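Local coordinates for protein alpha-L-rhamnosidase (Aspergillus terreus, PDB 6GSZ) that probably hydrolyses terminal non-reducing alpha-L-rhamnose residues of alpha-L-rhamnosides, releasing L-rhamnose, at residues Q179-Y184 with W494-R499; F455-D460 with V512-H517; V422-E427 with A488-A493. All coordinates share one frame; numbering follows the deposited sequence.

How the interactions relate
From the N terminus, residues 179-184 come first, leading into strand 182-188, and meet helix 488-503 some 310 residues later in interaction 1. Inside that long loop lies the whole of interaction 3, where the end of strand 417-424 meets the first turns of the same helix. Interaction 2 starts after helix 437-453, at residues 455-460, and closes with residues 512-517, past helix 488-503, so it crosses both others. Contacts join them directly: Trp494 NE1 reaches Ile513 O, and Ser424 OG reaches Ser456 N. Together they fasten two beta-rich regions and two loops of the helical domain around helix 488-503.

Interaction 1 of 3, residues Q179-Y184 with W494-R499; sequences QYRHEY and WLKDAR. With NAG (2-acetamido-2-deoxy-beta-D-glucopyranose), chain B.
Arg181 and Asp497 carry this contact between residues 179-184, which run from a loop into strand 182-188, and helix 488-503. At the start of the segment, Gln179 NE2 gives a nearly straight hydrogen bond of 2.9 Å to O7, the acetamide oxygen of an N-acetylglucosamine that belongs to a glycan attached to the protein. Gln179 CG lies above one face of the Tyr180 ring, toward its rim. Tyr180 meets the same sugar obliquely, CE1 being 3.7 Å from the methyl carbon C8 of NAG. Arg181 then reaches out extended as far as CD, where a bend (chi3 70°) turns the guanidinium so that NE and NH2 grip the Asp497 carboxylate side-on. Arg181 NE meets Asp497 OD1 at 2.8 Å, and Arg181 NH2 meets Asp497 OD2 at the same 2.8 Å. Both oxygens lie in or close to the guanidinium plane, but the carboxylate is turned 42° from it, so the two nitrogens come in from above the carboxylate plane. The strand is tied to strand 144-154 through His182 NE2 and Ala153 O. Glu183 reaches back so that its OE2 takes Arg181 NH1 at 2.7 Å on the anti lone pair. Three bonds at the rim of the guanidinium thus fix its rotation. Asp497 OD2 also accepts from Ser177 N, while the neighbouring Lys496 directs NZ to Asp305. The result is a salt-bridge network of Arg181, Glu183 and Asp497, joining the beta-rich N-terminal region to a helix of the six-hairpin glycosidase domain.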
loop_
_atom_site.group_PDB
_atom_site.type_symbol
_atom_site.label_atom_id
_atom_site.label_comp_id
_atom_site.label_asym_id
_atom_site.label_seq_id
_atom_site.Cartn_x
_atom_site.Cartn_y
_atom_site.Cartn_z
ATOM N N GLN A 179 8.402 18.233 3.310
ATOM C CA GLN A 179 8.961 19.526 2.854
ATOM C C GLN A 179 8.456 19.920 1.460
ATOM O O GLN A 179 8.647 21.078 1.052
ATOM C CB GLN A 179 10.488 19.563 2.906
ATOM C CG GLN A 179 11.252 18.773 1.851
ATOM C CD GLN A 179 11.477 17.319 2.155
ATOM O OE1 GLN A 179 10.570 16.572 2.617
ATOM N NE2 GLN A 179 12.716 16.910 1.884
ATOM N N TYR A 180 7.924 18.944 0.706
ATOM C CA TYR A 180 7.352 19.158 -0.623
ATOM C C TYR A 180 5.823 19.099 -0.607
ATOM O O TYR A 180 5.173 19.905 -1.273
ATOM C CB TYR A 180 7.892 18.121 -1.602
ATOM C CG TYR A 180 9.382 18.134 -1.737
ATOM C CD1 TYR A 180 10.015 19.240 -2.276
ATOM C CD2 TYR A 180 10.160 17.059 -1.335
ATOM C CE1 TYR A 180 11.383 19.271 -2.419
ATOM C CE2 TYR A 180 11.543 17.111 -1.426
ATOM C CZ TYR A 180 12.146 18.200 -2.010
ATOM O OH TYR A 180 13.497 18.309 -2.125
ATOM N N ARG A 181 5.270 18.152 0.136
ATOM C CA ARG A 181 3.830 17.847 0.072
ATOM C C ARG A 181 3.420 17.391 1.464
ATOM O O ARG A 181 4.075 16.515 2.027
ATOM C CB ARG A 181 3.560 16.772 -0.982
ATOM C CG ARG A 181 2.085 16.467 -1.219
ATOM C CD ARG A 181 1.893 15.417 -2.287
ATOM N NE ARG A 181 2.346 14.112 -1.815
ATOM C CZ ARG A 181 1.623 13.204 -1.126
ATOM N NH1 ARG A 181 0.282 13.307 -1.043
ATOM N NH2 ARG A 181 2.285 12.188 -0.542
ATOM N N HIS A 182 2.359 18.014 1.970
ATOM C CA HIS A 182 1.929 17.713 3.337
ATOM C C HIS A 182 0.410 17.574 3.318
ATOM O O HIS A 182 -0.302 18.530 2.996
ATOM C CB HIS A 182 2.407 18.808 4.275
ATOM C CG HIS A 182 2.277 18.568 5.743
ATOM N ND1 HIS A 182 3.260 18.971 6.626
ATOM C CD2 HIS A 182 1.304 17.971 6.459
ATOM C CE1 HIS A 182 2.881 18.612 7.840
ATOM N NE2 HIS A 182 1.674 18.048 7.788
ATOM N N GLU A 183 -0.072 16.346 3.572
ATOM C CA GLU A 183 -1.517 16.109 3.417
ATOM C C GLU A 183 -2.279 16.710 4.588
ATOM O O GLU A 183 -1.755 16.772 5.737
ATOM C CB GLU A 183 -1.899 14.628 3.301
ATOM C CG GLU A 183 -1.564 14.060 1.928
ATOM C CD GLU A 183 -1.810 12.581 1.770
ATOM O OE1 GLU A 183 -2.561 11.992 2.576
ATOM O OE2 GLU A 183 -1.297 12.001 0.766
ATOM N N TYR A 184 -3.480 17.213 4.311
ATOM C CA TYR A 184 -4.418 17.620 5.342
ATOM C C TYR A 184 -5.736 16.899 5.092
ATOM O O TYR A 184 -6.031 16.472 3.945
ATOM C CB TYR A 184 -4.670 19.140 5.406
ATOM C CG TYR A 184 -5.487 19.621 4.238
ATOM C CD1 TYR A 184 -4.904 19.926 3.025
ATOM C CD2 TYR A 184 -6.840 19.802 4.381
ATOM C CE1 TYR A 184 -5.697 20.276 1.937
ATOM C CE2 TYR A 184 -7.636 20.164 3.309
ATOM C CZ TYR A 184 -7.058 20.420 2.089
ATOM O OH TYR A 184 -7.883 20.785 1.056
ATOM N N TRP A 494 2.319 8.389 -3.390
ATOM C CA TRP A 494 3.701 7.981 -3.163
ATOM C C TRP A 494 4.608 8.430 -4.308
ATOM O O TRP A 494 5.740 8.898 -4.126
ATOM C CB TRP A 494 3.780 6.490 -2.872
ATOM C CG TRP A 494 5.140 6.017 -2.506
ATOM C CD1 TRP A 494 5.782 6.228 -1.320
ATOM C CD2 TRP A 494 6.058 5.275 -3.310
ATOM N NE1 TRP A 494 7.025 5.640 -1.347
ATOM C CE2 TRP A 494 7.243 5.072 -2.569
ATOM C CE3 TRP A 494 6.010 4.780 -4.623
ATOM C CZ2 TRP A 494 8.356 4.388 -3.062
ATOM C CZ3 TRP A 494 7.111 4.123 -5.119
ATOM C CH2 TRP A 494 8.272 3.939 -4.363
ATOM N N LEU A 495 4.120 8.221 -5.552
ATOM C CA LEU A 495 4.905 8.549 -6.714
ATOM C C LEU A 495 5.093 10.059 -6.924
ATOM O O LEU A 495 6.121 10.459 -7.501
ATOM C CB LEU A 495 4.334 7.871 -7.962
ATOM C CG LEU A 495 4.585 6.352 -8.027
ATOM C CD1 LEU A 495 3.662 5.704 -9.036
ATOM C CD2 LEU A 495 6.043 6.072 -8.363
ATOM N N LYS A 496 4.145 10.883 -6.423
ATOM C CA LYS A 496 4.392 12.326 -6.404
ATOM C C LYS A 496 5.628 12.668 -5.547
ATOM O O LYS A 496 6.477 13.470 -5.926
ATOM C CB LYS A 496 3.159 13.066 -5.848
ATOM C CG LYS A 496 1.992 13.061 -6.817
ATOM C CD LYS A 496 0.767 13.735 -6.223
ATOM C CE LYS A 496 -0.344 13.821 -7.235
ATOM N NZ LYS A 496 -1.576 14.367 -6.618
ATOM N N ASP A 497 5.699 12.012 -4.394
ATOM C CA ASP A 497 6.838 12.232 -3.475
ATOM C C ASP A 497 8.116 11.696 -4.102
ATOM O O ASP A 497 9.186 12.330 -4.024
ATOM C CB ASP A 497 6.562 11.653 -2.094
ATOM C CG ASP A 497 5.506 12.441 -1.326
ATOM O OD1 ASP A 497 5.116 13.553 -1.797
ATOM O OD2 ASP A 497 5.095 11.922 -0.242
ATOM N N ALA A 498 8.015 10.537 -4.792
ATOM C CA ALA A 498 9.205 9.972 -5.415
ATOM C C ALA A 498 9.788 11.017 -6.394
ATOM O O ALA A 498 11.002 11.224 -6.467
ATOM C CB ALA A 498 8.873 8.673 -6.116
ATOM N N ARG A 499 8.907 11.639 -7.209
ATOM C CA ARG A 499 9.303 12.620 -8.191
ATOM C C ARG A 499 9.959 13.832 -7.493
ATOM O O ARG A 499 11.007 14.301 -7.931
ATOM C CB ARG A 499 8.098 13.015 -9.053
ATOM C CG ARG A 499 8.372 14.111 -10.062
ATOM C CD ARG A 499 9.535 13.763 -10.975
ATOM N NE ARG A 499 9.570 14.648 -12.118
ATOM C CZ ARG A 499 10.619 14.799 -12.946
ATOM N NH1 ARG A 499 11.729 14.096 -12.717
ATOM N NH2 ARG A 499 10.498 15.623 -13.984
HETATM C C1 NAG B . 17.870 19.129 -1.245
HETATM C C2 NAG B . 17.174 19.460 0.085
HETATM C C3 NAG B . 18.130 20.142 1.033
HETATM C C4 NAG B . 19.383 19.328 1.246
HETATM C C5 NAG B . 19.995 19.022 -0.122
HETATM C C6 NAG B . 21.173 18.070 0.029
HETATM C C7 NAG B . 14.777 19.956 0.349
HETATM C C8 NAG B . 13.688 20.944 0.012
HETATM N N2 NAG B . 16.015 20.285 -0.106
HETATM O O3 NAG B . 17.472 20.338 2.277
HETATM O O4 NAG B . 20.261 20.136 2.022
HETATM O O5 NAG B . 19.006 18.337 -0.912
HETATM O O6 NAG B . 20.792 16.908 0.836
HETATM O O7 NAG B . 14.560 18.906 0.972
#

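Interaction 2 of 3, residues F455-D460 with V512-H517; sequences FSIPTD and VIPNIH. With BGC (beta-D-glucopyranose), chain C; EDO (1,2-ethanediol), chain D.
Ile457 and Pro514 meet branch to ring in a small, buried apolar contact between two loops, 455-460 and 512-517. CB of Ile457 points toward the other loop and divides there into two branches. The shorter, Ile457 CG2, stands anti to the carbonyl carbon and ends 3.9 Å from Pro514 CD, the ring carbon next to the proline nitrogen. The longer leaves through CG1, held between the backbone N and the carbonyl carbon (chi1 64°), and at its tip Ile457 CD1 comes 4.0 Å from Ile513 O. Ile457 CD1 also lies 4.0 Å from Pro514 CD, so both branches of Ile457 bear on one proline carbon. The peptide bond before Pro514 is cis. Ile513 O, beside which the methyl sits, is already bound by Trp494 NE1. The side chain of Ile513 leads away instead, to Asp497 and Glu501 on helix 488-503.

These loops belong to the six-hairpin glycosidase domain, which in this family is an (alpha/alpha)6 barrel, and they follow helices 437-453 and 488-503. The first ends at the glucose pocket: Asp460 OD2 accepts from O1 of the bound beta-D-glucopyranose in a bond so short that its exact length is doubtful. Asp473, His761 and Trp527 hold the same sugar, and Leu468 N is bonded to Asp460 OD1. At the other end of this loop, Ile457 N bonds to Phe455 O at 3.0 Å across Ser456, whose positive phi makes this a classic gamma turn. Beyond Pro514, Asn515 OD1 accepts from His517 N at 2.9 Å in an Asx turn, the donor standing well above the carbonyl plane.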
loop_
_atom_site.group_PDB
_atom_site.type_symbol
_atom_site.label_atom_id
_atom_site.label_comp_id
_atom_site.label_asym_id
_atom_site.label_seq_id
_atom_site.Cartn_x
_atom_site.Cartn_y
_atom_site.Cartn_z
ATOM N N PHE A 455 0.920 1.030 4.738
ATOM C CA PHE A 455 0.622 1.798 5.976
ATOM C C PHE A 455 1.059 3.237 5.724
ATOM O O PHE A 455 2.182 3.587 6.132
ATOM C CB PHE A 455 1.385 1.192 7.151
ATOM C CG PHE A 455 0.872 1.539 8.529
ATOM C CD1 PHE A 455 1.127 2.788 9.110
ATOM C CD2 PHE A 455 0.104 0.637 9.251
ATOM C CE1 PHE A 455 0.651 3.097 10.363
ATOM C CE2 PHE A 455 -0.359 0.961 10.517
ATOM C CZ PHE A 455 -0.098 2.181 11.067
ATOM N N SER A 456 0.237 3.999 4.985
ATOM C CA SER A 456 0.477 5.402 4.471
ATOM C C SER A 456 1.401 5.353 3.229
ATOM O O SER A 456 1.078 5.963 2.228
ATOM C CB SER A 456 0.948 6.409 5.570
ATOM O OG SER A 456 0.954 7.687 5.045
ATOM N N ILE A 457 2.548 4.670 3.371
ATOM C CA ILE A 457 3.552 4.442 2.320
ATOM C C ILE A 457 3.769 2.922 2.221
ATOM O O ILE A 457 3.429 2.184 3.150
ATOM C CB ILE A 457 4.864 5.181 2.639
ATOM C CG1 ILE A 457 5.508 4.636 3.917
ATOM C CG2 ILE A 457 4.652 6.677 2.702
ATOM C CD1 ILE A 457 6.994 4.918 4.020
ATOM N N PRO A 458 4.311 2.405 1.100
ATOM C CA PRO A 458 4.620 0.993 0.982
ATOM C C PRO A 458 5.944 0.703 1.681
ATOM O O PRO A 458 7.015 1.041 1.172
ATOM C CB PRO A 458 4.682 0.774 -0.534
ATOM C CG PRO A 458 5.127 2.131 -1.077
ATOM C CD PRO A 458 4.670 3.172 -0.083
ATOM N N THR A 459 5.825 0.081 2.833
ATOM C CA THR A 459 6.978 -0.144 3.701
ATOM C C THR A 459 7.652 -1.490 3.415
ATOM O O THR A 459 7.010 -2.430 2.954
ATOM C CB THR A 459 6.642 -0.100 5.198
ATOM O OG1 THR A 459 5.640 -1.054 5.530
ATOM C CG2 THR A 459 6.144 1.247 5.663
ATOM N N ASP A 460 8.967 -1.558 3.663
ATOM C CA ASP A 460 9.662 -2.800 3.632
ATOM C C ASP A 460 9.167 -3.765 4.713
ATOM O O ASP A 460 9.002 -4.959 4.489
ATOM C CB ASP A 460 11.173 -2.643 3.772
ATOM C CG ASP A 460 11.669 -1.989 5.065
ATOM O OD1 ASP A 460 11.024 -1.034 5.562
ATOM O OD2 ASP A 460 12.728 -2.471 5.546
ATOM N N VAL A 512 14.914 5.170 -0.374
ATOM C CA VAL A 512 13.614 5.152 0.279
ATOM C C VAL A 512 12.889 6.473 0.069
ATOM O O VAL A 512 13.519 7.516 -0.064
ATOM C CB VAL A 512 13.687 4.836 1.785
ATOM C CG1 VAL A 512 14.493 3.570 2.018
ATOM C CG2 VAL A 512 14.257 5.967 2.643
ATOM N N ILE A 513 11.557 6.371 -0.005
ATOM C CA ILE A 513 10.675 7.506 -0.221
ATOM C C ILE A 513 9.536 7.406 0.771
ATOM O O ILE A 513 8.791 6.406 0.802
ATOM C CB ILE A 513 10.067 7.487 -1.623
ATOM C CG1 ILE A 513 11.124 7.438 -2.732
ATOM C CG2 ILE A 513 9.091 8.627 -1.824
ATOM C CD1 ILE A 513 12.003 8.683 -2.899
ATOM N N PRO A 514 9.298 8.433 1.623
ATOM C CA PRO A 514 10.091 9.674 1.738
ATOM C C PRO A 514 11.562 9.443 2.112
ATOM O O PRO A 514 11.901 8.438 2.781
ATOM C CB PRO A 514 9.397 10.397 2.899
ATOM C CG PRO A 514 7.936 9.913 2.818
ATOM C CD PRO A 514 8.099 8.441 2.472
ATOM N N ASN A 515 12.406 10.328 1.599
ATOM C CA ASN A 515 13.837 10.161 1.728
ATOM C C ASN A 515 14.331 10.778 3.059
ATOM O O ASN A 515 14.396 11.995 3.160
ATOM C CB ASN A 515 14.548 10.790 0.543
ATOM C CG ASN A 515 16.051 10.770 0.684
ATOM O OD1 ASN A 515 16.571 9.855 1.330
ATOM N ND2 ASN A 515 16.715 11.715 -0.006
ATOM N N ILE A 516 14.793 9.921 3.974
ATOM C CA ILE A 516 15.339 10.363 5.256
ATOM C C ILE A 516 16.862 10.387 5.221
ATOM O O ILE A 516 17.462 10.689 6.233
ATOM C CB ILE A 516 14.844 9.471 6.411
ATOM C CG1 ILE A 516 15.202 7.989 6.212
ATOM C CG2 ILE A 516 13.370 9.696 6.588
ATOM C CD1 ILE A 516 15.205 7.130 7.449
ATOM N N HIS A 517 17.491 9.999 4.108
ATOM C CA HIS A 517 18.930 9.729 4.028
ATOM C C HIS A 517 19.745 10.828 3.331
ATOM O O HIS A 517 20.990 10.681 3.219
ATOM C CB HIS A 517 19.203 8.384 3.335
ATOM C CG HIS A 517 18.659 7.218 4.089
ATOM N ND1 HIS A 517 18.039 6.151 3.481
ATOM C CD2 HIS A 517 18.667 6.924 5.414
ATOM C CE1 HIS A 517 17.662 5.265 4.412
ATOM N NE2 HIS A 517 18.023 5.727 5.599
HETATM C C2 BGC C . 14.578 -3.693 2.103
HETATM C C3 BGC C . 15.570 -3.789 0.979
HETATM C C4 BGC C . 16.899 -3.091 1.167
HETATM C C5 BGC C . 17.361 -3.524 2.473
HETATM C C6 BGC C . 18.718 -2.869 2.645
HETATM C C1 BGC C . 15.263 -4.008 3.421
HETATM O O1 BGC C . 14.283 -4.041 4.440
HETATM O O2 BGC C . 13.692 -4.787 2.071
HETATM O O3 BGC C . 15.057 -3.124 -0.048
HETATM O O4 BGC C . 17.909 -3.303 0.153
HETATM O O5 BGC C . 16.457 -3.242 3.590
HETATM O O6 BGC C . 19.173 -3.133 3.976
HETATM C C1 EDO D . -1.912 7.482 0.552
HETATM O O1 EDO D . -1.263 7.272 1.858
HETATM C C2 EDO D . -3.437 7.335 0.579
HETATM O O2 EDO D . -3.916 5.963 0.254
#

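Interaction 3 of 3, residues V422-E427 with A488-A493; sequences VHSDME and AGFLRA. With ACT (acetate ion), chain E.
Phe490 swings its ring off helix 488-503 with CG anti to the backbone N (chi1 177°), toward Ser424 and Met426 at the end of strand 417-424. Met426 in turn keeps SD anti to CA (chi2 170°), which carries the sulfur out to that ring, while chi3 sets only the direction of CE. Met426 SD lies 4.8 Å from the Phe490 ring centroid, 30° off the ring normal, an oblique Met-aromatic contact. It also packs against the root of the side chain, with Met426 SD 4.3 Å from Phe490 CB. Ser424 arrives differently, at the rim and near the ring plane: its OG is 3.4 Å from Phe490 CE2. The same hydroxyl oxygen is bonded to Ser456 N, a link to the loop after helix 437-453. Phe454, just before that loop, stacks on the Phe490 ring.

Behind the contact the backbone turns sharply. Asp425 is the centre of an inverse gamma turn, closed by a weak bond from Met426 N to Ser424 O, and its carboxylate pairs with Arg310. Ser424 O also accepts from His423 ND1 at 2.8 Å, the donor standing above the carbonyl plane. His423 NE2 donates to atom O of an acetate ion, probably from the crystallisation liquor, at 2.8 Å. With both ring nitrogens donating, His423 is probably doubly protonated and cationic, and the acetate would offset its charge. Across the contact itself, dispersion and sulfur-aromatic attraction predominate, and the rim approach of Ser424 OG is consistent with a weak C-H...O interaction at the electropositive edge of Phe490.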
loop_
_atom_site.group_PDB
_atom_site.type_symbol
_atom_site.label_atom_id
_atom_site.label_comp_id
_atom_site.label_asym_id
_atom_site.label_seq_id
_atom_site.Cartn_x
_atom_site.Cartn_y
_atom_site.Cartn_z
ATOM N N VAL A 422 -4.432 -2.412 11.580
ATOM C CA VAL A 422 -4.379 -1.021 11.138
ATOM C C VAL A 422 -3.578 -0.979 9.828
ATOM O O VAL A 422 -2.474 -1.483 9.777
ATOM C CB VAL A 422 -3.734 -0.157 12.237
ATOM C CG1 VAL A 422 -3.582 1.292 11.789
ATOM C CG2 VAL A 422 -4.473 -0.224 13.565
ATOM N N HIS A 423 -4.151 -0.310 8.811
ATOM C CA HIS A 423 -3.444 -0.085 7.559
ATOM C C HIS A 423 -4.228 0.906 6.702
ATOM O O HIS A 423 -5.380 1.272 7.030
ATOM C CB HIS A 423 -3.170 -1.378 6.757
ATOM C CG HIS A 423 -4.356 -2.207 6.393
ATOM N ND1 HIS A 423 -5.147 -1.914 5.289
ATOM C CD2 HIS A 423 -4.870 -3.326 6.961
ATOM C CE1 HIS A 423 -6.115 -2.853 5.192
ATOM N NE2 HIS A 423 -5.955 -3.764 6.181
ATOM N N SER A 424 -3.607 1.293 5.566
ATOM C CA SER A 424 -4.308 2.126 4.596
ATOM C C SER A 424 -5.539 1.384 4.073
ATOM O O SER A 424 -5.427 0.244 3.596
ATOM C CB SER A 424 -3.364 2.509 3.463
ATOM O OG SER A 424 -2.361 3.399 3.945
ATOM N N ASP A 425 -6.700 2.038 4.144
ATOM C CA ASP A 425 -7.990 1.337 4.005
ATOM C C ASP A 425 -8.451 1.303 2.539
ATOM O O ASP A 425 -9.420 1.913 2.168
ATOM C CB ASP A 425 -9.041 1.941 4.931
ATOM C CG ASP A 425 -10.315 1.131 5.095
ATOM O OD1 ASP A 425 -10.342 -0.038 4.678
ATOM O OD2 ASP A 425 -11.290 1.721 5.581
ATOM N N MET A 426 -7.673 0.587 1.735
ATOM C CA MET A 426 -7.936 0.426 0.318
ATOM C C MET A 426 -9.098 -0.548 0.108
ATOM O O MET A 426 -9.336 -1.440 0.889
ATOM C CB MET A 426 -6.669 -0.119 -0.358
ATOM C CG MET A 426 -5.471 0.849 -0.305
ATOM S SD MET A 426 -3.956 0.055 -0.852
ATOM C CE MET A 426 -3.759 -1.207 0.394
ATOM N N GLU A 427 -9.757 -0.414 -1.049
ATOM C CA GLU A 427 -10.839 -1.337 -1.402
ATOM C C GLU A 427 -10.229 -2.682 -1.823
ATOM O O GLU A 427 -9.361 -2.713 -2.702
ATOM C CB GLU A 427 -11.666 -0.758 -2.537
ATOM C CG GLU A 427 -12.853 -1.614 -2.890
ATOM C CD GLU A 427 -13.782 -1.009 -3.937
ATOM O OE1 GLU A 427 -13.342 -0.113 -4.717
ATOM O OE2 GLU A 427 -14.969 -1.425 -3.955
ATOM N N ALA A 488 -4.477 2.410 -6.469
ATOM C CA ALA A 488 -4.182 3.486 -7.400
ATOM C C ALA A 488 -3.916 4.829 -6.679
ATOM O O ALA A 488 -2.902 5.488 -6.985
ATOM C CB ALA A 488 -5.284 3.590 -8.431
ATOM N N GLY A 489 -4.850 5.249 -5.827
ATOM C CA GLY A 489 -4.656 6.535 -5.130
ATOM C C GLY A 489 -3.480 6.549 -4.161
ATOM O O GLY A 489 -2.710 7.540 -4.102
ATOM N N PHE A 490 -3.312 5.432 -3.471
ATOM C CA PHE A 490 -2.185 5.256 -2.553
ATOM C C PHE A 490 -0.866 5.453 -3.292
ATOM O O PHE A 490 0.024 6.157 -2.845
ATOM C CB PHE A 490 -2.312 3.881 -1.918
ATOM C CG PHE A 490 -1.223 3.448 -0.987
ATOM C CD1 PHE A 490 -0.023 2.985 -1.464
ATOM C CD2 PHE A 490 -1.381 3.527 0.389
ATOM C CE1 PHE A 490 0.984 2.530 -0.624
ATOM C CE2 PHE A 490 -0.383 3.047 1.220
ATOM C CZ PHE A 490 0.812 2.585 0.732
ATOM N N LEU A 491 -0.709 4.776 -4.429
ATOM C CA LEU A 491 0.558 4.853 -5.175
ATOM C C LEU A 491 0.661 6.160 -5.953
ATOM O O LEU A 491 1.780 6.646 -6.146
ATOM C CB LEU A 491 0.723 3.633 -6.072
ATOM C CG LEU A 491 0.977 2.329 -5.325
ATOM C CD1 LEU A 491 0.916 1.169 -6.288
ATOM C CD2 LEU A 491 2.306 2.351 -4.560
ATOM N N ARG A 492 -0.483 6.769 -6.317
ATOM C CA ARG A 492 -0.400 8.067 -6.938
ATOM C C ARG A 492 0.351 9.067 -6.031
ATOM O O ARG A 492 1.215 9.846 -6.487
ATOM C CB ARG A 492 -1.785 8.608 -7.282
ATOM C CG ARG A 492 -1.771 9.863 -8.139
ATOM C CD ARG A 492 -3.147 10.433 -8.427
ATOM N NE ARG A 492 -3.038 11.399 -9.517
ATOM C CZ ARG A 492 -4.100 11.856 -10.188
ATOM N NH1 ARG A 492 -5.330 11.621 -9.710
ATOM N NH2 ARG A 492 -3.931 12.496 -11.358
ATOM N N ALA A 493 -0.066 9.081 -4.758
ATOM C CA ALA A 493 0.521 9.982 -3.764
ATOM C C ALA A 493 2.014 9.671 -3.565
ATOM O O ALA A 493 2.878 10.591 -3.562
ATOM C CB ALA A 493 -0.281 9.897 -2.480
HETATM C C ACT E . -8.419 -6.706 7.188
HETATM O O ACT E . -7.567 -5.951 6.635
HETATM O OXT ACT E . -8.183 -7.536 8.143
HETATM C CH3 ACT E . -9.839 -6.642 6.660
#